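Side-chain contacts in flavodoxin-like domain (Synechococcus elongatus PCC 6301, PDB 3HLY), which is of no established specific function but, as a flavodoxin-like domain, probably binds a flavin mononucleotide and takes part in electron transfer: residues A[70-73]-A[74-78]; A[103-107]-A[108-112]; A[121-125]-A[126-130]. One frame throughout, in Å; residues are numbered along the deposited sequence.

Interaction 1 of 3, residues A[70-73]-A[74-78]; sequences TALS and TIFAA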
loop_
_atom_site.group_PDB
_atom_site.type_symbol
_atom_site.label_atom_id
_atom_site.label_comp_id
_atom_site.label_asym_id
_atom_site.label_seq_id
_atom_site.Cartn_x
_atom_site.Cartn_y
_atom_site.Cartn_z
ATOM N N THR A 70 4.511 -15.055 1.150
ATOM C CA THR A 70 5.953 -14.870 1.047
ATOM C C THR A 70 6.217 -13.407 0.689
ATOM O O THR A 70 7.152 -12.780 1.189
ATOM C CB THR A 70 6.547 -15.765 -0.058
ATOM O OG1 THR A 70 6.150 -17.121 0.162
ATOM C CG2 THR A 70 8.059 -15.685 -0.049
ATOM N N ALA A 71 5.388 -12.878 -0.204
ATOM C CA ALA A 71 5.508 -11.490 -0.621
ATOM C C ALA A 71 5.252 -10.605 0.606
ATOM O O ALA A 71 6.031 -9.706 0.919
ATOM C CB ALA A 71 4.482 -11.190 -1.718
ATOM N N LEU A 72 4.159 -10.897 1.308
ATOM C CA LEU A 72 3.775 -10.138 2.490
ATOM C C LEU A 72 4.901 -10.151 3.521
ATOM O O LEU A 72 5.322 -9.097 3.999
ATOM C CB LEU A 72 2.501 -10.727 3.091
ATOM C CG LEU A 72 1.527 -9.729 3.719
ATOM C CD1 LEU A 72 0.958 -8.821 2.631
ATOM C CD2 LEU A 72 0.399 -10.480 4.428
ATOM N N SER A 73 5.395 -11.348 3.848
ATOM C CA SER A 73 6.475 -11.495 4.822
ATOM C C SER A 73 7.723 -10.734 4.395
ATOM O O SER A 73 8.457 -10.195 5.229
ATOM C CB SER A 73 6.828 -12.972 5.002
ATOM O OG SER A 73 5.747 -13.688 5.579
ATOM N N THR A 74 7.963 -10.684 3.090
ATOM C CA THR A 74 9.131 -9.991 2.578
ATOM C C THR A 74 9.046 -8.475 2.786
ATOM O O THR A 74 10.071 -7.805 2.950
ATOM C CB THR A 74 9.334 -10.287 1.084
ATOM O OG1 THR A 74 9.400 -11.707 0.885
ATOM C CG2 THR A 74 10.624 -9.653 0.595
ATOM N N ILE A 75 7.829 -7.935 2.759
ATOM C CA ILE A 75 7.640 -6.498 2.969
ATOM C C ILE A 75 7.915 -6.200 4.447
ATOM O O ILE A 75 8.686 -5.300 4.777
ATOM C CB ILE A 75 6.192 -6.063 2.586
ATOM C CG1 ILE A 75 5.995 -6.224 1.072
ATOM C CG2 ILE A 75 5.925 -4.621 3.038
ATOM C CD1 ILE A 75 4.568 -6.004 0.589
ATOM N N PHE A 76 7.298 -6.977 5.332
ATOM C CA PHE A 76 7.488 -6.787 6.771
ATOM C C PHE A 76 8.958 -6.914 7.136
ATOM O O PHE A 76 9.493 -6.117 7.913
ATOM C CB PHE A 76 6.652 -7.805 7.550
ATOM C CG PHE A 76 5.193 -7.465 7.607
ATOM C CD1 PHE A 76 4.229 -8.425 7.340
ATOM C CD2 PHE A 76 4.779 -6.177 7.936
ATOM C CE1 PHE A 76 2.873 -8.110 7.398
ATOM C CE2 PHE A 76 3.424 -5.851 7.998
ATOM C CZ PHE A 76 2.472 -6.814 7.729
ATOM N N ALA A 77 9.612 -7.913 6.561
ATOM C CA ALA A 77 11.026 -8.128 6.820
ATOM C C ALA A 77 11.863 -6.934 6.367
ATOM O O ALA A 77 12.810 -6.563 7.033
ATOM C CB ALA A 77 11.498 -9.409 6.119
ATOM N N ALA A 78 11.506 -6.314 5.247
ATOM C CA ALA A 78 12.285 -5.183 4.745
ATOM C C ALA A 78 11.836 -3.783 5.173
ATOM O O ALA A 78 12.612 -2.825 5.059
ATOM C CB ALA A 78 12.363 -5.250 3.221
#

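Interaction 2 of 3, residues A[103-107]-A[108-112]; sequences AQFRN and LGLHT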
loop_
_atom_site.group_PDB
_atom_site.type_symbol
_atom_site.label_atom_id
_atom_site.label_comp_id
_atom_site.label_asym_id
_atom_site.label_seq_id
_atom_site.Cartn_x
_atom_site.Cartn_y
_atom_site.Cartn_z
ATOM N N ALA A 103 -0.792 -2.231 13.090
ATOM C CA ALA A 103 -0.061 -2.493 14.327
ATOM C C ALA A 103 1.353 -2.971 13.986
ATOM O O ALA A 103 2.342 -2.439 14.492
ATOM C CB ALA A 103 -0.794 -3.541 15.164
ATOM N N GLN A 104 1.436 -3.956 13.102
ATOM C CA GLN A 104 2.718 -4.502 12.674
ATOM C C GLN A 104 3.698 -3.445 12.173
ATOM O O GLN A 104 4.856 -3.433 12.583
ATOM C CB GLN A 104 2.501 -5.545 11.588
ATOM C CG GLN A 104 2.668 -6.961 12.070
ATOM C CD GLN A 104 2.414 -7.956 10.976
ATOM O OE1 GLN A 104 1.275 -8.117 10.524
ATOM N NE2 GLN A 104 3.474 -8.628 10.527
ATOM N N PHE A 105 3.234 -2.552 11.300
ATOM C CA PHE A 105 4.086 -1.502 10.763
ATOM C C PHE A 105 4.506 -0.474 11.809
ATOM O O PHE A 105 5.661 -0.042 11.834
ATOM C CB PHE A 105 3.392 -0.789 9.591
ATOM C CG PHE A 105 3.367 -1.592 8.318
ATOM C CD1 PHE A 105 4.543 -1.847 7.619
ATOM C CD2 PHE A 105 2.173 -2.101 7.829
ATOM C CE1 PHE A 105 4.534 -2.597 6.450
ATOM C CE2 PHE A 105 2.143 -2.853 6.664
ATOM C CZ PHE A 105 3.337 -3.103 5.968
ATOM N N ARG A 106 3.582 -0.044 12.657
ATOM C CA ARG A 106 3.968 0.932 13.669
ATOM C C ARG A 106 5.016 0.323 14.597
ATOM O O ARG A 106 5.908 1.023 15.060
ATOM C CB ARG A 106 2.757 1.416 14.486
ATOM C CG ARG A 106 1.959 2.522 13.802
ATOM C CD ARG A 106 1.251 3.411 14.831
ATOM N NE ARG A 106 0.129 4.171 14.272
ATOM C CZ ARG A 106 0.224 5.334 13.618
ATOM N NH1 ARG A 106 1.407 5.929 13.415
ATOM N NH2 ARG A 106 -0.883 5.905 13.165
ATOM N N ASN A 107 4.918 -0.980 14.856
ATOM C CA ASN A 107 5.897 -1.625 15.723
ATOM C C ASN A 107 7.280 -1.681 15.089
ATOM O O ASN A 107 8.287 -1.760 15.795
ATOM C CB ASN A 107 5.446 -3.026 16.132
ATOM C CG ASN A 107 4.793 -3.043 17.509
ATOM O OD1 ASN A 107 5.231 -2.327 18.427
ATOM N ND2 ASN A 107 3.754 -3.866 17.668
ATOM N N LEU A 108 7.338 -1.634 13.763
ATOM C CA LEU A 108 8.629 -1.640 13.075
ATOM C C LEU A 108 9.131 -0.213 13.065
ATOM O O LEU A 108 10.228 0.066 12.583
ATOM C CB LEU A 108 8.496 -2.121 11.635
ATOM C CG LEU A 108 8.216 -3.599 11.390
ATOM C CD1 LEU A 108 8.022 -3.829 9.903
ATOM C CD2 LEU A 108 9.366 -4.440 11.926
ATOM N N GLY A 109 8.298 0.690 13.575
ATOM C CA GLY A 109 8.652 2.096 13.626
ATOM C C GLY A 109 8.156 2.971 12.483
ATOM O O GLY A 109 8.648 4.075 12.295
ATOM N N LEU A 110 7.186 2.504 11.709
ATOM C CA LEU A 110 6.690 3.327 10.607
ATOM C C LEU A 110 5.543 4.238 11.038
ATOM O O LEU A 110 4.791 3.898 11.943
ATOM C CB LEU A 110 6.198 2.446 9.449
ATOM C CG LEU A 110 7.190 1.673 8.566
ATOM C CD1 LEU A 110 7.543 0.340 9.207
ATOM C CD2 LEU A 110 6.548 1.426 7.195
ATOM N N HIS A 111 5.425 5.407 10.417
ATOM C CA HIS A 111 4.292 6.275 10.728
ATOM C C HIS A 111 3.308 6.126 9.547
ATOM O O HIS A 111 3.656 5.530 8.519
ATOM C CB HIS A 111 4.734 7.737 10.938
ATOM C CG HIS A 111 5.410 8.363 9.761
ATOM N ND1 HIS A 111 4.912 9.482 9.130
ATOM C CD2 HIS A 111 6.580 8.076 9.144
ATOM C CE1 HIS A 111 5.746 9.860 8.180
ATOM N NE2 HIS A 111 6.768 9.024 8.167
ATOM N N THR A 112 2.078 6.619 9.689
ATOM C CA THR A 112 1.102 6.486 8.598
ATOM C C THR A 112 1.380 7.468 7.472
ATOM O O THR A 112 1.753 8.613 7.714
ATOM C CB THR A 112 -0.337 6.732 9.081
ATOM O OG1 THR A 112 -0.428 8.050 9.632
ATOM C CG2 THR A 112 -0.739 5.708 10.122
#

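Interaction 3 of 3, residues A[121-125]-A[126-130]; sequences DQPTE and AIYQQ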
loop_
_atom_site.group_PDB
_atom_site.type_symbol
_atom_site.label_atom_id
_atom_site.label_comp_id
_atom_site.label_asym_id
_atom_site.label_seq_id
_atom_site.Cartn_x
_atom_site.Cartn_y
_atom_site.Cartn_z
ATOM N N ASP A 121 -17.879 -1.227 1.603
ATOM C CA ASP A 121 -18.926 -1.352 0.598
ATOM C C ASP A 121 -18.305 -1.098 -0.771
ATOM O O ASP A 121 -17.115 -0.805 -0.879
ATOM C CB ASP A 121 -20.035 -0.343 0.862
ATOM N N GLN A 122 -19.111 -1.212 -1.816
ATOM C CA GLN A 122 -18.623 -0.978 -3.163
ATOM C C GLN A 122 -18.016 0.418 -3.273
ATOM O O GLN A 122 -18.685 1.420 -3.025
ATOM C CB GLN A 122 -19.767 -1.104 -4.159
ATOM C CG GLN A 122 -19.351 -0.968 -5.605
ATOM C CD GLN A 122 -20.548 -0.864 -6.520
ATOM O OE1 GLN A 122 -21.509 -1.627 -6.389
ATOM N NE2 GLN A 122 -20.500 0.079 -7.458
ATOM N N PRO A 123 -16.731 0.499 -3.638
ATOM C CA PRO A 123 -16.068 1.795 -3.775
ATOM C C PRO A 123 -16.836 2.714 -4.715
ATOM O O PRO A 123 -17.075 2.372 -5.868
ATOM C CB PRO A 123 -14.705 1.419 -4.334
ATOM C CG PRO A 123 -14.437 0.123 -3.658
ATOM C CD PRO A 123 -15.764 -0.601 -3.786
ATOM N N THR A 124 -17.233 3.876 -4.214
ATOM C CA THR A 124 -17.953 4.839 -5.028
ATOM C C THR A 124 -16.945 5.863 -5.531
ATOM O O THR A 124 -15.752 5.768 -5.227
ATOM C CB THR A 124 -19.034 5.577 -4.204
ATOM O OG1 THR A 124 -18.422 6.218 -3.074
ATOM C CG2 THR A 124 -20.096 4.600 -3.716
ATOM N N GLU A 125 -17.418 6.837 -6.300
ATOM C CA GLU A 125 -16.539 7.880 -6.806
ATOM C C GLU A 125 -15.936 8.609 -5.612
ATOM O O GLU A 125 -14.782 9.033 -5.641
ATOM C CB GLU A 125 -17.319 8.861 -7.684
ATOM C CG GLU A 125 -17.795 8.263 -9.006
ATOM C CD GLU A 125 -16.650 7.881 -9.937
ATOM O OE1 GLU A 125 -16.929 7.281 -10.997
ATOM O OE2 GLU A 125 -15.475 8.182 -9.617
ATOM N N ALA A 126 -16.729 8.736 -4.555
ATOM C CA ALA A 126 -16.286 9.397 -3.335
ATOM C C ALA A 126 -15.032 8.709 -2.794
ATOM O O ALA A 126 -14.030 9.362 -2.500
ATOM C CB ALA A 126 -17.394 9.352 -2.298
ATOM N N ILE A 127 -15.102 7.389 -2.659
ATOM C CA ILE A 127 -13.975 6.611 -2.174
ATOM C C ILE A 127 -12.746 6.772 -3.077
ATOM O O ILE A 127 -11.615 6.880 -2.588
ATOM C CB ILE A 127 -14.326 5.111 -2.099
ATOM C CG1 ILE A 127 -15.347 4.864 -0.985
ATOM C CG2 ILE A 127 -13.054 4.290 -1.844
ATOM C CD1 ILE A 127 -14.792 5.056 0.398
ATOM N N TYR A 128 -12.965 6.779 -4.389
ATOM C CA TYR A 128 -11.859 6.915 -5.326
ATOM C C TYR A 128 -11.239 8.292 -5.242
ATOM O O TYR A 128 -10.038 8.448 -5.472
ATOM C CB TYR A 128 -12.309 6.629 -6.757
ATOM C CG TYR A 128 -12.624 5.176 -6.989
ATOM C CD1 TYR A 128 -11.704 4.187 -6.652
ATOM C CD2 TYR A 128 -13.854 4.782 -7.526
ATOM C CE1 TYR A 128 -11.999 2.845 -6.834
ATOM C CE2 TYR A 128 -14.158 3.435 -7.712
ATOM C CZ TYR A 128 -13.229 2.479 -7.362
ATOM O OH TYR A 128 -13.519 1.153 -7.514
ATOM N N GLN A 129 -12.053 9.292 -4.909
ATOM C CA GLN A 129 -11.545 10.654 -4.773
ATOM C C GLN A 129 -10.660 10.712 -3.537
ATOM O O GLN A 129 -9.640 11.395 -3.533
ATOM C CB GLN A 129 -12.686 11.664 -4.621
ATOM C CG GLN A 129 -12.218 13.113 -4.490
ATOM C CD GLN A 129 -11.430 13.594 -5.708
ATOM O OE1 GLN A 129 -11.962 13.664 -6.822
ATOM N NE2 GLN A 129 -10.157 13.921 -5.502
ATOM N N GLN A 130 -11.060 9.993 -2.490
ATOM C CA GLN A 130 -10.300 9.951 -1.250
ATOM C C GLN A 130 -8.950 9.233 -1.464
ATOM O O GLN A 130 -7.930 9.622 -0.888
ATOM C CB GLN A 130 -11.118 9.258 -0.160
ATOM C CG GLN A 130 -10.439 9.244 1.199
ATOM C CD GLN A 130 -11.248 8.496 2.231
ATOM O OE1 GLN A 130 -12.319 7.953 1.923
ATOM N NE2 GLN A 130 -10.745 8.451 3.465
#

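Interaction 1 of 3, residues A[70-73]-A[74-78]
T74 grips the carbonyl of T70 twice within one helical turn: its N lies 2.9 Å from T70 O and its OG1 2.5 Å from the same T70 O, the two donors arriving from opposite faces of the carbonyl plane. The hydroxyl gets there because OG1 stands anti to the carbonyl carbon of T74 (chi1 -55°), which folds it back beside its own N. The oxygen of T70 thus accepts two bonds, and the second, though short for a structure at 2.4 Å resolution, probably holds the rotation of the T74 side chain.

The tight part continues at the buried pair A71 and I75, where CG1 of I75 rests 3.5 Å from A71 O and both side chains lie against L37. T74 reaches L45 and I46 of helix 42-51.

Packing is lighter between L72 and F76, whose CG and CE1 are 4.2 Å apart. The F76 ring tilts obliquely past L72 O, which is 3.6 Å from CD1, while F76 N bonds to that same L72 O almost straight (170°). F76 then goes on to meet F105 and Q104 of helix 98-107.

On the solvent side T70, S73 and A77 are exposed, and A77 N bonds to S73 O at 2.9 Å. The hydroxyls here turn back toward the N-terminus, T70 OG1 to E66 O and S73 OG to A69 O. Regular i to i+4 bonding, with apolar residues facing neighbouring parts of the domain, marks an amphipathic crossover helix, here that of the beta-alpha-beta unit joining strands 54-58 and 84-88 in the flavodoxin-like fold.

Interaction 2 of 3, residues A[103-107]-A[108-112]
The F105 ring meets L110 and the R106 guanidinium meets T112, both flat groups approaching their partners obliquely. L110 CD2 comes within 3.9 Å of F105 CD1; CG of F105 stands anti to its carbonyl carbon (chi1 -75°), which sends the ring to the side where L110 lies. The R106 chain, extended from CG to NE, carries its guanidinium past T112, CZ lying 3.6 Å from T112 CG2; NH2 comes nearer still, but that approach is too close to be relied on.

The helix ends here in a Schellman motif. L110 N bonds to F105 O at 3.0 Å (164° at the hydrogen), and G109 N to R106 O at 2.8 Å, the latter donor standing well above the carbonyl plane. G109 has positive phi (95°), where a CB would press on the carbonyl oxygen of L108. CD1 of L110 lies 3.3 Å from F105 O, and R106 CA makes a CH-O contact with L110 O at 3.5 Å.

The chemistry therefore divides: backbone N-H groups take up the last carbonyls of the helix, F105 and L110 bury apolar surface against I85, and the R106 guanidinium meets T112 through a methyl rather than through a polar or charged group.

Interaction 3 of 3, residues A[121-125]-A[126-130]
P123 and Y128 supply the apolar part of the contact: CB of the proline lies 3.5 Å from CZ and 3.4 Å from OH of the tyrosine, the two side chains crossing at an angle. I127 joins from the next position, its CG2 4.1 Å from P123 CB. With CG of Y128 anti to its carbonyl carbon (chi1 -70°), the ring swings back over the residues before the helix and passes T124 O, which sits 3.1 Å from CD2.

Hydrogen bonding is by backbone. Y128 N reaches T124 O at 3.1 Å, in the carbonyl plane and fairly straight (159°), and Q129 N reaches E125 O at 2.8 Å. These open the helical ladder, the first on the carbonyl of the N-cap residue T124 itself.

A looser contact on the exposed side is that of T124 OG1 with the CB of A126, at 3.4 Å. A serine in place of Y128 would probably leave P123 without its ring partner and open a gap beside L17 and Y13, which the tyrosine also touches.

P123, just before the N-cap T124, and Y128, four residues after it, pair as in a hydrophobic staple, the apolar clasp seen at helix starts; here it fastens the beginning of the C-terminal helix 125-144 to helix 14-27 of the flavodoxin-like domain.

Overall arrangement
Interactions 1 and 2 are neighbours, their centres about 14 Å apart, and they meet through side chains: F76 CE2 lies 3.4 Å from F105 CZ, while F76 CE1 packs against Q104 NE2. Helices 66-78 and 98-107, successive crossovers of the parallel sheet, are joined there. Interaction 3 stands apart, its centre about 28 Å from that of interaction 1 and about 26 Å from that of interaction 2; the nearest atoms are about 19 and 12 Å away. It touches Y13 and R16 instead, near the turn after strand 3-7 that in flavodoxins typically holds the flavin phosphate, so of the three it is probably nearest the cofactor site.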